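Local coordinates for protein adenosine deaminase 1 (Arthrobacter aurescens, PDB 3RYS) that probably catalyses the zinc-dependent hydrolytic deamination of adenine to hypoxanthine, releasing ammonium, a step of purine salvage, at residues A35-I40 with E76-D81; V154-L159 with Y186-E191; P13-L18 with T309-S314. All blocks are in the same frame, centred on the assembly; numbering follows the deposited sequence.

Contact 1 (A35-I40 with E76-D81); sequences AERNGI and EQDFTD
Arg37 and Asp78 have the nearest CA atoms across the contact, 9.2 Å apart, so it is spanned by side chains. Arg37 sits in the last turn of helix 28-37, and Gly39 ends that helix in a Schellman motif, with positive phi and its N bonded back to Glu36 O. The partner, 76-81, is the first part of helix 76-92. Arg37 does most of the work: its CG lies anti to the backbone N (chi1 -161°), which sends the chain across the gap before a bend at chi3 turns the guanidinium. Asp81 is gripped end-on by two nitrogens that share one oxygen: Arg37 NH1 lies 2.9 Å and Arg37 NH2 2.6 Å from Asp81 OD2. Arg37 NH2 also gives an almost straight bond (172°) to Asp78 OD1 at 3.0 Å. The Asp78 carboxylate lies nearly coplanar with the guanidinium, 11° apart, whereas that of Asp81 is turned by roughly half a right angle. Both acids meet the group's edge, their oxygens close to the guanidinium plane, and two negative charges probably share one positive one. Beside them, Gln77 CG lies obliquely 3.6 Å from Arg37 NH2. Asp78 OD2 accepts from the backbone N of Gln74 and Thr75, which ties the carboxylate to the residues just ahead of its helix. The salt-bridge network lies at the protein surface; behind it, Phe79 points away, packing on Thr116 and Cys117 of helix 114-125.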
ATOM      1  N   ALA A  35     -15.514  17.250  -4.432  1.00 15.06           N
ATOM      2  CA  ALA A  35     -15.435  18.685  -4.206  1.00 18.37           C
ATOM      3  C   ALA A  35     -16.798  19.303  -4.484  1.00 19.28           C
ATOM      4  O   ALA A  35     -17.305  20.101  -3.696  1.00 19.71           O
ATOM      5  CB  ALA A  35     -14.371  19.312  -5.099  1.00 17.90           C
ATOM      6  N   GLU A  36     -17.396  18.916  -5.604  1.00 18.35           N
ATOM      7  CA  GLU A  36     -18.680  19.469  -6.006  1.00 21.57           C
ATOM      8  C   GLU A  36     -19.781  19.119  -5.014  1.00 22.34           C
ATOM      9  O   GLU A  36     -20.552  19.983  -4.596  1.00 19.90           O
ATOM     10  CB  GLU A  36     -19.052  18.982  -7.401  1.00 24.35           C
ATOM     11  CG  GLU A  36     -20.263  19.679  -7.985  1.00 31.75           C
ATOM     12  CD  GLU A  36     -20.292  19.601  -9.497  1.00 48.21           C
ATOM     13  OE1 GLU A  36     -19.250  19.253 -10.095  1.00 46.00           O
ATOM     14  OE2 GLU A  36     -21.355  19.891 -10.086  1.00 62.25           O
ATOM     15  N   ARG A  37     -19.838  17.846  -4.636  1.00 22.95           N
ATOM     16  CA  ARG A  37     -20.841  17.358  -3.698  1.00 20.14           C
ATOM     17  C   ARG A  37     -20.724  18.033  -2.332  1.00 22.14           C
ATOM     18  O   ARG A  37     -21.713  18.176  -1.613  1.00 25.90           O
ATOM     19  CB  ARG A  37     -20.725  15.839  -3.547  1.00 22.67           C
ATOM     20  CG  ARG A  37     -21.963  15.176  -2.967  1.00 20.48           C
ATOM     21  CD  ARG A  37     -21.996  13.690  -3.295  1.00 21.56           C
ATOM     22  NE  ARG A  37     -21.000  12.933  -2.541  1.00 23.22           N
ATOM     23  CZ  ARG A  37     -20.763  11.635  -2.703  1.00 17.98           C
ATOM     24  NH1 ARG A  37     -21.449  10.940  -3.603  1.00 18.47           N
ATOM     25  NH2 ARG A  37     -19.837  11.036  -1.967  1.00 14.86           N
ATOM     26  N   ASN A  38     -19.512  18.442  -1.975  1.00 20.33           N
ATOM     27  CA  ASN A  38     -19.282  19.073  -0.681  1.00 20.56           C
ATOM     28  C   ASN A  38     -19.230  20.586  -0.794  1.00 22.02           C
ATOM     29  O   ASN A  38     -18.968  21.284   0.189  1.00 22.17           O
ATOM     30  CB  ASN A  38     -17.991  18.553  -0.046  1.00 17.66           C
ATOM     31  CG  ASN A  38     -18.132  17.145   0.483  1.00 16.82           C
ATOM     32  OD1 ASN A  38     -17.171  16.376   0.502  1.00 17.15           O
ATOM     33  ND2 ASN A  38     -19.336  16.794   0.908  1.00 19.99           N
ATOM     34  N   GLY A  39     -19.487  21.089  -1.998  1.00 21.66           N
ATOM     35  CA  GLY A  39     -19.407  22.514  -2.259  1.00 21.38           C
ATOM     36  C   GLY A  39     -18.056  23.072  -1.860  1.00 22.19           C
ATOM     37  O   GLY A  39     -17.965  24.117  -1.223  1.00 23.89           O
ATOM     38  N   ILE A  40     -16.998  22.360  -2.227  1.00 22.35           N
ATOM     39  CA  ILE A  40     -15.646  22.788  -1.914  1.00 26.43           C
ATOM     40  C   ILE A  40     -14.995  23.441  -3.124  1.00 28.05           C
ATOM     41  O   ILE A  40     -15.072  22.922  -4.236  1.00 25.39           O
ATOM     42  CB  ILE A  40     -14.774  21.604  -1.447  1.00 26.36           C
ATOM     43  CG1 ILE A  40     -15.236  21.111  -0.075  1.00 20.31           C
ATOM     44  CG2 ILE A  40     -13.301  21.997  -1.413  1.00 19.12           C
ATOM     45  CD1 ILE A  40     -14.556  19.837   0.368  1.00 17.10           C
ATOM     46  N   GLU A  76     -18.962  10.278   5.502  1.00 14.83           N
ATOM     47  CA  GLU A  76     -18.859   8.835   5.466  1.00 15.35           C
ATOM     48  C   GLU A  76     -19.023   8.350   4.030  1.00 15.45           C
ATOM     49  O   GLU A  76     -18.298   7.468   3.574  1.00 19.41           O
ATOM     50  CB  GLU A  76     -19.930   8.228   6.373  1.00 17.85           C
ATOM     51  CG  GLU A  76     -19.534   6.929   7.039  1.00 23.61           C
ATOM     52  CD  GLU A  76     -20.290   6.682   8.334  1.00 30.08           C
ATOM     53  OE1 GLU A  76     -20.188   7.524   9.255  1.00 25.70           O
ATOM     54  OE2 GLU A  76     -20.977   5.639   8.435  1.00 34.41           O
ATOM     55  N   GLN A  77     -19.970   8.947   3.313  1.00 15.96           N
ATOM     56  CA  GLN A  77     -20.236   8.584   1.926  1.00 15.56           C
ATOM     57  C   GLN A  77     -18.991   8.796   1.070  1.00 16.28           C
ATOM     58  O   GLN A  77     -18.682   7.988   0.192  1.00 15.56           O
ATOM     59  CB  GLN A  77     -21.417   9.397   1.380  1.00 16.94           C
ATOM     60  CG  GLN A  77     -21.938   8.938   0.018  1.00 18.62           C
ATOM     61  CD  GLN A  77     -22.317   7.462  -0.004  1.00 30.81           C
ATOM     62  OE1 GLN A  77     -22.688   6.886   1.022  1.00 29.70           O
ATOM     63  NE2 GLN A  77     -22.225   6.843  -1.180  1.00 26.43           N
ATOM     64  N   ASP A  78     -18.274   9.883   1.336  1.00 17.02           N
ATOM     65  CA  ASP A  78     -17.041  10.190   0.616  1.00 16.50           C
ATOM     66  C   ASP A  78     -16.011   9.065   0.726  1.00 16.26           C
ATOM     67  O   ASP A  78     -15.407   8.663  -0.270  1.00 14.00           O
ATOM     68  CB  ASP A  78     -16.447  11.504   1.123  1.00 16.70           C
ATOM     69  CG  ASP A  78     -17.333  12.697   0.818  1.00 17.14           C
ATOM     70  OD1 ASP A  78     -18.103  12.625  -0.164  1.00 16.21           O
ATOM     71  OD2 ASP A  78     -17.258  13.704   1.554  1.00 14.50           O
ATOM     72  N   PHE A  79     -15.818   8.556   1.939  1.00 14.78           N
ATOM     73  CA  PHE A  79     -14.860   7.481   2.167  1.00 14.85           C
ATOM     74  C   PHE A  79     -15.311   6.175   1.521  1.00 15.62           C
ATOM     75  O   PHE A  79     -14.513   5.469   0.905  1.00 13.96           O
ATOM     76  CB  PHE A  79     -14.599   7.299   3.666  1.00 14.18           C
ATOM     77  CG  PHE A  79     -13.803   8.419   4.275  1.00 15.02           C
ATOM     78  CD1 PHE A  79     -12.415   8.428   4.194  1.00 13.92           C
ATOM     79  CD2 PHE A  79     -14.437   9.470   4.916  1.00 13.58           C
ATOM     80  CE1 PHE A  79     -11.674   9.465   4.747  1.00 11.12           C
ATOM     81  CE2 PHE A  79     -13.704  10.509   5.472  1.00 13.43           C
ATOM     82  CZ  PHE A  79     -12.319  10.505   5.388  1.00 11.79           C
ATOM     83  N   THR A  80     -16.597   5.867   1.658  1.00 14.92           N
ATOM     84  CA  THR A  80     -17.180   4.684   1.037  1.00 15.06           C
ATOM     85  C   THR A  80     -16.992   4.703  -0.476  1.00 16.31           C
ATOM     86  O   THR A  80     -16.485   3.748  -1.059  1.00 16.65           O
ATOM     87  CB  THR A  80     -18.684   4.584   1.341  1.00 16.87           C
ATOM     88  OG1 THR A  80     -18.871   4.281   2.729  1.00 19.25           O
ATOM     89  CG2 THR A  80     -19.328   3.502   0.495  1.00 15.07           C
ATOM     90  N   ASP A  81     -17.413   5.798  -1.101  1.00 15.70           N
ATOM     91  CA  ASP A  81     -17.249   5.984  -2.537  1.00 15.82           C
ATOM     92  C   ASP A  81     -15.808   5.746  -2.984  1.00 15.20           C
ATOM     93  O   ASP A  81     -15.568   5.052  -3.969  1.00 15.98           O
ATOM     94  CB  ASP A  81     -17.696   7.388  -2.948  1.00 17.95           C
ATOM     95  CG  ASP A  81     -19.206   7.531  -2.986  1.00 17.78           C
ATOM     96  OD1 ASP A  81     -19.903   6.500  -2.896  1.00 18.60           O
ATOM     97  OD2 ASP A  81     -19.694   8.673  -3.117  1.00 15.95           O
TER

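Contact 2 (V154-L159 with Y186-E191); sequences VLDQLL and YQRAAE
The Arg188 side chain reaches from helix 183-191 toward helix 148-160, turning one face of its guanidinium to Leu159 and an edge to Asp156. Leu159 CD1 comes over that face, 3.4 Å from Arg188 NH2 and 3.6 Å from Arg188 CZ, the two side chains arriving from opposite directions. Asp156 crosses the arginine at about a right angle, with carboxylate and guanidinium planes 58° apart. Its OD1 stands near the guanidinium plane, 3.6 Å from Arg188 NH2, a long salt bridge that rests on charge and has no hydrogen bond in it. On the arginine's own helix, Glu191 OE2 is also 3.6 Å from Arg188 NE, but well out of the plane, so no N-H points at it. Bends at chi2 and chi3 fold the Arg188 chain so that its charged end lies between these two acids. Deeper in, Leu155 has CG anti to the backbone N (chi1 177°), reaching across so that CD2 touches Arg188 CB at 3.7 Å and comes within 4.5 Å of Ala189 CB. With an alanine here in place of Arg188, the CB that Leu155 touches would remain, but Asp156 and Glu191 are likely to lose their shared positive charge, and Leu159 CD1 the flat surface it covers. The helix axes run nearly parallel, 15° apart and 11.1 Å at closest approach, as expected of successive helices in a beta/alpha barrel. Helices 148-160 and 183-191 are linked through strand 167-171, where Ile168 packs under both Leu155 and Ala189; Leu158 of the first helix packs on Leu114 and Val118 of helix 114-125.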
ATOM      1  N   VAL A 154      -4.577   8.264  19.210  1.00 17.76           N
ATOM      2  CA  VAL A 154      -5.467   7.844  18.133  1.00 16.93           C
ATOM      3  C   VAL A 154      -5.685   6.329  18.175  1.00 19.16           C
ATOM      4  O   VAL A 154      -6.817   5.846  18.050  1.00 17.35           O
ATOM      5  CB  VAL A 154      -4.927   8.255  16.748  1.00 17.50           C
ATOM      6  CG1 VAL A 154      -5.804   7.682  15.639  1.00 14.08           C
ATOM      7  CG2 VAL A 154      -4.843   9.771  16.640  1.00 13.00           C
ATOM      8  N   LEU A 155      -4.597   5.585  18.355  1.00 18.94           N
ATOM      9  CA  LEU A 155      -4.682   4.136  18.502  1.00 18.20           C
ATOM     10  C   LEU A 155      -5.661   3.759  19.614  1.00 18.45           C
ATOM     11  O   LEU A 155      -6.521   2.901  19.425  1.00 15.79           O
ATOM     12  CB  LEU A 155      -3.304   3.543  18.794  1.00 19.03           C
ATOM     13  CG  LEU A 155      -3.288   2.034  19.049  1.00 19.14           C
ATOM     14  CD1 LEU A 155      -3.962   1.301  17.905  1.00 17.23           C
ATOM     15  CD2 LEU A 155      -1.866   1.529  19.254  1.00 23.32           C
ATOM     16  N   ASP A 156      -5.517   4.407  20.768  1.00 17.63           N
ATOM     17  CA  ASP A 156      -6.416   4.201  21.901  1.00 18.81           C
ATOM     18  C   ASP A 156      -7.882   4.362  21.512  1.00 21.45           C
ATOM     19  O   ASP A 156      -8.726   3.556  21.907  1.00 18.62           O
ATOM     20  CB  ASP A 156      -6.092   5.182  23.027  1.00 19.80           C
ATOM     21  CG  ASP A 156      -4.926   4.734  23.874  1.00 27.56           C
ATOM     22  OD1 ASP A 156      -4.640   3.516  23.915  1.00 30.82           O
ATOM     23  OD2 ASP A 156      -4.296   5.609  24.505  1.00 34.03           O
ATOM     24  N   GLN A 157      -8.184   5.412  20.754  1.00 18.40           N
ATOM     25  CA  GLN A 157      -9.558   5.665  20.342  1.00 20.74           C
ATOM     26  C   GLN A 157     -10.062   4.628  19.349  1.00 24.98           C
ATOM     27  O   GLN A 157     -11.223   4.231  19.408  1.00 27.62           O
ATOM     28  CB  GLN A 157      -9.718   7.076  19.783  1.00 20.78           C
ATOM     29  CG  GLN A 157     -10.421   8.016  20.742  1.00 28.13           C
ATOM     30  CD  GLN A 157     -11.926   7.805  20.759  1.00 31.27           C
ATOM     31  OE1 GLN A 157     -12.596   7.958  19.738  1.00 38.44           O
ATOM     32  NE2 GLN A 157     -12.464   7.464  21.922  1.00 27.29           N
ATOM     33  N   LEU A 158      -9.193   4.192  18.442  1.00 19.18           N
ATOM     34  CA  LEU A 158      -9.540   3.106  17.532  1.00 19.11           C
ATOM     35  C   LEU A 158      -9.906   1.848  18.307  1.00 20.04           C
ATOM     36  O   LEU A 158     -10.924   1.214  18.038  1.00 22.43           O
ATOM     37  CB  LEU A 158      -8.391   2.816  16.569  1.00 17.52           C
ATOM     38  CG  LEU A 158      -8.216   3.885  15.494  1.00 20.37           C
ATOM     39  CD1 LEU A 158      -6.997   3.599  14.636  1.00 19.28           C
ATOM     40  CD2 LEU A 158      -9.474   3.980  14.644  1.00 16.68           C
ATOM     41  N   LEU A 159      -9.073   1.497  19.281  1.00 18.31           N
ATOM     42  CA  LEU A 159      -9.341   0.346  20.130  1.00 20.49           C
ATOM     43  C   LEU A 159     -10.669   0.492  20.868  1.00 22.82           C
ATOM     44  O   LEU A 159     -11.544  -0.369  20.769  1.00 22.50           O
ATOM     45  CB  LEU A 159      -8.208   0.152  21.137  1.00 19.68           C
ATOM     46  CG  LEU A 159      -6.872  -0.319  20.561  1.00 21.01           C
ATOM     47  CD1 LEU A 159      -5.911  -0.673  21.685  1.00 25.22           C
ATOM     48  CD2 LEU A 159      -7.071  -1.506  19.622  1.00 14.52           C
ATOM     49  N   TYR A 186       4.028   0.524  18.728  1.00 18.94           N
ATOM     50  CA  TYR A 186       3.984  -0.866  18.272  1.00 23.35           C
ATOM     51  C   TYR A 186       3.887  -1.886  19.406  1.00 23.99           C
ATOM     52  O   TYR A 186       3.291  -2.955  19.236  1.00 21.50           O
ATOM     53  CB  TYR A 186       5.153  -1.185  17.329  1.00 21.45           C
ATOM     54  CG  TYR A 186       4.872  -0.744  15.916  1.00 19.79           C
ATOM     55  CD1 TYR A 186       4.616  -1.673  14.913  1.00 20.20           C
ATOM     56  CD2 TYR A 186       4.822   0.606  15.592  1.00 16.72           C
ATOM     57  CE1 TYR A 186       4.339  -1.268  13.617  1.00 19.53           C
ATOM     58  CE2 TYR A 186       4.547   1.023  14.305  1.00 17.93           C
ATOM     59  CZ  TYR A 186       4.307   0.084  13.322  1.00 19.72           C
ATOM     60  OH  TYR A 186       4.032   0.500  12.043  1.00 19.39           O
ATOM     61  N   GLN A 187       4.468  -1.560  20.558  1.00 23.93           N
ATOM     62  CA  GLN A 187       4.272  -2.387  21.742  1.00 25.03           C
ATOM     63  C   GLN A 187       2.796  -2.370  22.125  1.00 24.03           C
ATOM     64  O   GLN A 187       2.229  -3.395  22.500  1.00 26.38           O
ATOM     65  CB  GLN A 187       5.146  -1.911  22.902  1.00 24.36           C
ATOM     66  CG  GLN A 187       6.549  -2.503  22.897  1.00 30.20           C
ATOM     67  CD  GLN A 187       7.453  -1.897  23.964  1.00 41.23           C
ATOM     68  OE1 GLN A 187       7.506  -0.675  24.138  1.00 41.45           O
ATOM     69  NE2 GLN A 187       8.179  -2.752  24.675  1.00 34.96           N
ATOM     70  N   ARG A 188       2.172  -1.202  22.009  1.00 23.55           N
ATOM     71  CA  ARG A 188       0.737  -1.071  22.246  1.00 29.42           C
ATOM     72  C   ARG A 188      -0.068  -1.965  21.309  1.00 27.17           C
ATOM     73  O   ARG A 188      -0.914  -2.740  21.749  1.00 24.51           O
ATOM     74  CB  ARG A 188       0.297   0.386  22.082  1.00 30.60           C
ATOM     75  CG  ARG A 188      -0.013   1.109  23.386  1.00 35.39           C
ATOM     76  CD  ARG A 188      -1.489   0.975  23.739  1.00 36.53           C
ATOM     77  NE  ARG A 188      -1.934  -0.412  23.654  1.00 37.20           N
ATOM     78  CZ  ARG A 188      -3.138  -0.843  24.017  1.00 41.95           C
ATOM     79  NH1 ARG A 188      -3.442  -2.131  23.901  1.00 38.45           N
ATOM     80  NH2 ARG A 188      -4.038   0.009  24.498  1.00 41.52           N
ATOM     81  N   ALA A 189       0.212  -1.847  20.016  1.00 27.05           N
ATOM     82  CA  ALA A 189      -0.487  -2.610  18.990  1.00 23.61           C
ATOM     83  C   ALA A 189      -0.355  -4.119  19.184  1.00 21.22           C
ATOM     84  O   ALA A 189      -1.339  -4.847  19.093  1.00 21.33           O
ATOM     85  CB  ALA A 189       0.015  -2.211  17.612  1.00 21.81           C
ATOM     86  N   ALA A 190       0.864  -4.586  19.434  1.00 22.42           N
ATOM     87  CA  ALA A 190       1.111  -6.020  19.570  1.00 21.86           C
ATOM     88  C   ALA A 190       0.320  -6.625  20.724  1.00 23.26           C
ATOM     89  O   ALA A 190      -0.309  -7.674  20.572  1.00 18.62           O
ATOM     90  CB  ALA A 190       2.603  -6.294  19.738  1.00 23.39           C
ATOM     91  N   GLU A 191       0.350  -5.965  21.880  1.00 25.58           N
ATOM     92  CA  GLU A 191      -0.402  -6.443  23.037  1.00 27.24           C
ATOM     93  C   GLU A 191      -1.910  -6.308  22.824  1.00 25.97           C
ATOM     94  O   GLU A 191      -2.698  -6.873  23.578  1.00 32.52           O
ATOM     95  CB  GLU A 191       0.044  -5.741  24.325  1.00 25.11           C
ATOM     96  CG  GLU A 191      -0.277  -4.259  24.384  1.00 36.28           C
ATOM     97  CD  GLU A 191       0.422  -3.550  25.539  1.00 43.77           C
ATOM     98  OE1 GLU A 191       1.496  -4.025  25.980  1.00 35.46           O
ATOM     99  OE2 GLU A 191      -0.103  -2.510  26.000  1.00 41.95           O
TER

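Contact 3 (P13-L18 with T309-S314); sequences PPVAEL and TLAANS
Ser314 ties helix 304-317 to the backbone of strand 15-17, and its short side chain can be followed atom by atom. Ser314 CB comes first and lies beside the Ala16 backbone, 4.0 Å from Ala16 N. From there OG turns to lie between the backbone N and the carbonyl carbon (chi1 86°), a setting that lets one hydroxyl serve both elements. Ser314 OG accepts the Ala16 N-H at 2.9 Å, with an N-H...O angle of 161°, and also lies 3.1 Å from Ala16 O. Ser314 OG in turn donates to Ala311 O, one turn back in the helix, at 2.7 Å. That second bond, its donor slightly tilted from the carbonyl plane, probably helps fix the rotation of the hydroxyl, whose oxygen also accepts from the strand. All this happens in a buried interface, where both the strand N-H and the serine hydroxyl gain a partner. Around the polar link the fit is made by small groups. Ala311 CB sits against Val15 CG1 at 3.8 Å and against Pro13 CB at 4.0 Å, small side chains that are consistent with the short axis distance of 6.6 Å between strand and helix, which cross at 54°. At the other end Leu18 CD1 lies 3.4 Å from Ser314 O, the backbone carbonyl. Val15 also packs on Val289 and Phe293 of helix 289-300, while Glu17 points away from the helix and bonds to Ser279 and Tyr86. A late helix packed on the first strand is in keeping with the closed TIM-type barrel of the adenosine deaminase family. Just beyond Leu18 come His19 and His21, the HxH pair that binds the zinc ion together with His199 and Asp280.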
ATOM      1  N   PRO A  13      -1.871 -11.607 -13.347  1.00 21.52           N
ATOM      2  CA  PRO A  13      -2.105 -12.810 -12.540  1.00 19.97           C
ATOM      3  C   PRO A  13      -3.054 -12.511 -11.394  1.00 19.20           C
ATOM      4  O   PRO A  13      -3.238 -11.341 -11.056  1.00 19.31           O
ATOM      5  CB  PRO A  13      -0.717 -13.124 -11.959  1.00 21.27           C
ATOM      6  CG  PRO A  13       0.237 -12.107 -12.556  1.00 23.08           C
ATOM      7  CD  PRO A  13      -0.603 -10.953 -12.998  1.00 19.64           C
ATOM      8  N   PRO A  14      -3.648 -13.552 -10.795  1.00 19.40           N
ATOM      9  CA  PRO A  14      -4.432 -13.368  -9.573  1.00 15.81           C
ATOM     10  C   PRO A  14      -3.469 -13.044  -8.444  1.00 15.55           C
ATOM     11  O   PRO A  14      -2.592 -13.858  -8.167  1.00 17.64           O
ATOM     12  CB  PRO A  14      -5.050 -14.752  -9.337  1.00 16.14           C
ATOM     13  CG  PRO A  14      -4.807 -15.531 -10.582  1.00 19.04           C
ATOM     14  CD  PRO A  14      -3.579 -14.963 -11.196  1.00 21.15           C
ATOM     15  N   VAL A  15      -3.610 -11.882  -7.813  1.00 13.10           N
ATOM     16  CA  VAL A  15      -2.664 -11.478  -6.777  1.00 15.85           C
ATOM     17  C   VAL A  15      -3.365 -10.999  -5.522  1.00 15.62           C
ATOM     18  O   VAL A  15      -4.590 -10.858  -5.491  1.00 14.33           O
ATOM     19  CB  VAL A  15      -1.754 -10.316  -7.243  1.00 15.05           C
ATOM     20  CG1 VAL A  15      -1.029 -10.673  -8.536  1.00 14.93           C
ATOM     21  CG2 VAL A  15      -2.573  -9.038  -7.407  1.00 13.43           C
ATOM     22  N   ALA A  16      -2.567 -10.747  -4.490  1.00 13.98           N
ATOM     23  CA  ALA A  16      -3.027  -9.985  -3.340  1.00 15.43           C
ATOM     24  C   ALA A  16      -2.243  -8.676  -3.275  1.00 14.28           C
ATOM     25  O   ALA A  16      -1.020  -8.681  -3.377  1.00 15.78           O
ATOM     26  CB  ALA A  16      -2.846 -10.780  -2.069  1.00 12.96           C
ATOM     27  N   GLU A  17      -2.937  -7.554  -3.129  1.00 13.82           N
ATOM     28  CA  GLU A  17      -2.247  -6.285  -2.916  1.00 14.94           C
ATOM     29  C   GLU A  17      -2.113  -5.997  -1.416  1.00 13.83           C
ATOM     30  O   GLU A  17      -3.109  -5.831  -0.710  1.00 11.49           O
ATOM     31  CB  GLU A  17      -2.942  -5.133  -3.651  1.00 13.50           C
ATOM     32  CG  GLU A  17      -2.090  -3.871  -3.750  1.00 13.17           C
ATOM     33  CD  GLU A  17      -2.561  -2.909  -4.837  1.00 13.48           C
ATOM     34  OE1 GLU A  17      -3.757  -2.937  -5.191  1.00 13.66           O
ATOM     35  OE2 GLU A  17      -1.727  -2.124  -5.338  1.00 12.19           O
ATOM     36  N   LEU A  18      -0.870  -5.958  -0.942  1.00 12.67           N
ATOM     37  CA  LEU A  18      -0.586  -5.811   0.479  1.00 14.31           C
ATOM     38  C   LEU A  18      -0.117  -4.403   0.833  1.00 14.50           C
ATOM     39  O   LEU A  18      -0.098  -4.017   2.003  1.00 14.60           O
ATOM     40  CB  LEU A  18       0.478  -6.823   0.907  1.00 16.17           C
ATOM     41  CG  LEU A  18       0.201  -8.295   0.606  1.00 15.18           C
ATOM     42  CD1 LEU A  18       1.343  -9.162   1.122  1.00 14.58           C
ATOM     43  CD2 LEU A  18      -1.125  -8.727   1.209  1.00 13.98           C
ATOM     44  N   THR A 309       5.420 -16.282  -9.531  1.00 14.67           N
ATOM     45  CA  THR A 309       6.158 -16.312  -8.279  1.00 14.68           C
ATOM     46  C   THR A 309       5.826 -15.073  -7.448  1.00 15.40           C
ATOM     47  O   THR A 309       5.549 -15.178  -6.250  1.00 13.73           O
ATOM     48  CB  THR A 309       7.680 -16.414  -8.520  1.00 16.27           C
ATOM     49  OG1 THR A 309       7.976 -17.648  -9.184  1.00 17.80           O
ATOM     50  CG2 THR A 309       8.439 -16.361  -7.200  1.00 12.84           C
ATOM     51  N   LEU A 310       5.843 -13.907  -8.093  1.00 14.42           N
ATOM     52  CA  LEU A 310       5.500 -12.645  -7.439  1.00 13.30           C
ATOM     53  C   LEU A 310       4.087 -12.683  -6.866  1.00 14.02           C
ATOM     54  O   LEU A 310       3.849 -12.249  -5.737  1.00 12.50           O
ATOM     55  CB  LEU A 310       5.622 -11.485  -8.427  1.00 11.14           C
ATOM     56  CG  LEU A 310       7.038 -11.171  -8.904  1.00 14.87           C
ATOM     57  CD1 LEU A 310       7.014 -10.119  -9.998  1.00 15.68           C
ATOM     58  CD2 LEU A 310       7.907 -10.722  -7.738  1.00 13.45           C
ATOM     59  N   ALA A 311       3.157 -13.201  -7.663  1.00 14.52           N
ATOM     60  CA  ALA A 311       1.768 -13.358  -7.252  1.00 14.79           C
ATOM     61  C   ALA A 311       1.646 -14.235  -6.009  1.00 16.39           C
ATOM     62  O   ALA A 311       0.989 -13.858  -5.034  1.00 16.32           O
ATOM     63  CB  ALA A 311       0.947 -13.948  -8.391  1.00 14.64           C
ATOM     64  N   ALA A 312       2.274 -15.407  -6.048  1.00 13.77           N
ATOM     65  CA  ALA A 312       2.167 -16.360  -4.948  1.00 15.74           C
ATOM     66  C   ALA A 312       2.827 -15.828  -3.677  1.00 16.12           C
ATOM     67  O   ALA A 312       2.360 -16.097  -2.571  1.00 17.77           O
ATOM     68  CB  ALA A 312       2.748 -17.714  -5.344  1.00 15.15           C
ATOM     69  N   ASN A 313       3.911 -15.075  -3.835  1.00 13.62           N
ATOM     70  CA  ASN A 313       4.511 -14.388  -2.701  1.00 12.63           C
ATOM     71  C   ASN A 313       3.469 -13.516  -2.011  1.00 14.47           C
ATOM     72  O   ASN A 313       3.253 -13.623  -0.806  1.00 13.83           O
ATOM     73  CB  ASN A 313       5.687 -13.518  -3.148  1.00 14.04           C
ATOM     74  CG  ASN A 313       6.934 -14.325  -3.448  1.00 14.20           C
ATOM     75  OD1 ASN A 313       7.955 -13.776  -3.867  1.00 12.74           O
ATOM     76  ND2 ASN A 313       6.861 -15.633  -3.232  1.00 13.30           N
ATOM     77  N   SER A 314       2.818 -12.658  -2.789  1.00 12.71           N
ATOM     78  CA  SER A 314       1.841 -11.726  -2.246  1.00 14.89           C
ATOM     79  C   SER A 314       0.741 -12.451  -1.471  1.00 16.29           C
ATOM     80  O   SER A 314       0.177 -11.905  -0.519  1.00 13.88           O
ATOM     81  CB  SER A 314       1.224 -10.884  -3.360  1.00 13.98           C
ATOM     82  OG  SER A 314       0.125 -11.558  -3.947  1.00 16.58           O
TER

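How the contacts relate
Contact 3 joins residues nearly 300 positions apart, bringing the first strand to helix 304-317, and contacts 1 and 2 are both nested within the loop it closes. Helix 28-37 of contact 1 follows strand 15-17 of contact 3 in the chain, yet the centres of the two contacts are 32 Å apart. Contact 2 lies about 29 Å from each of the others, centre to centre, and no two of the three touch. Contact 3 is the one nearest the active site: the side chain of Leu18 is about 11 Å from the zinc ion and about 13 Å from the bound adenine. Contacts 1 and 2 join helices away from the zinc and adenine sites.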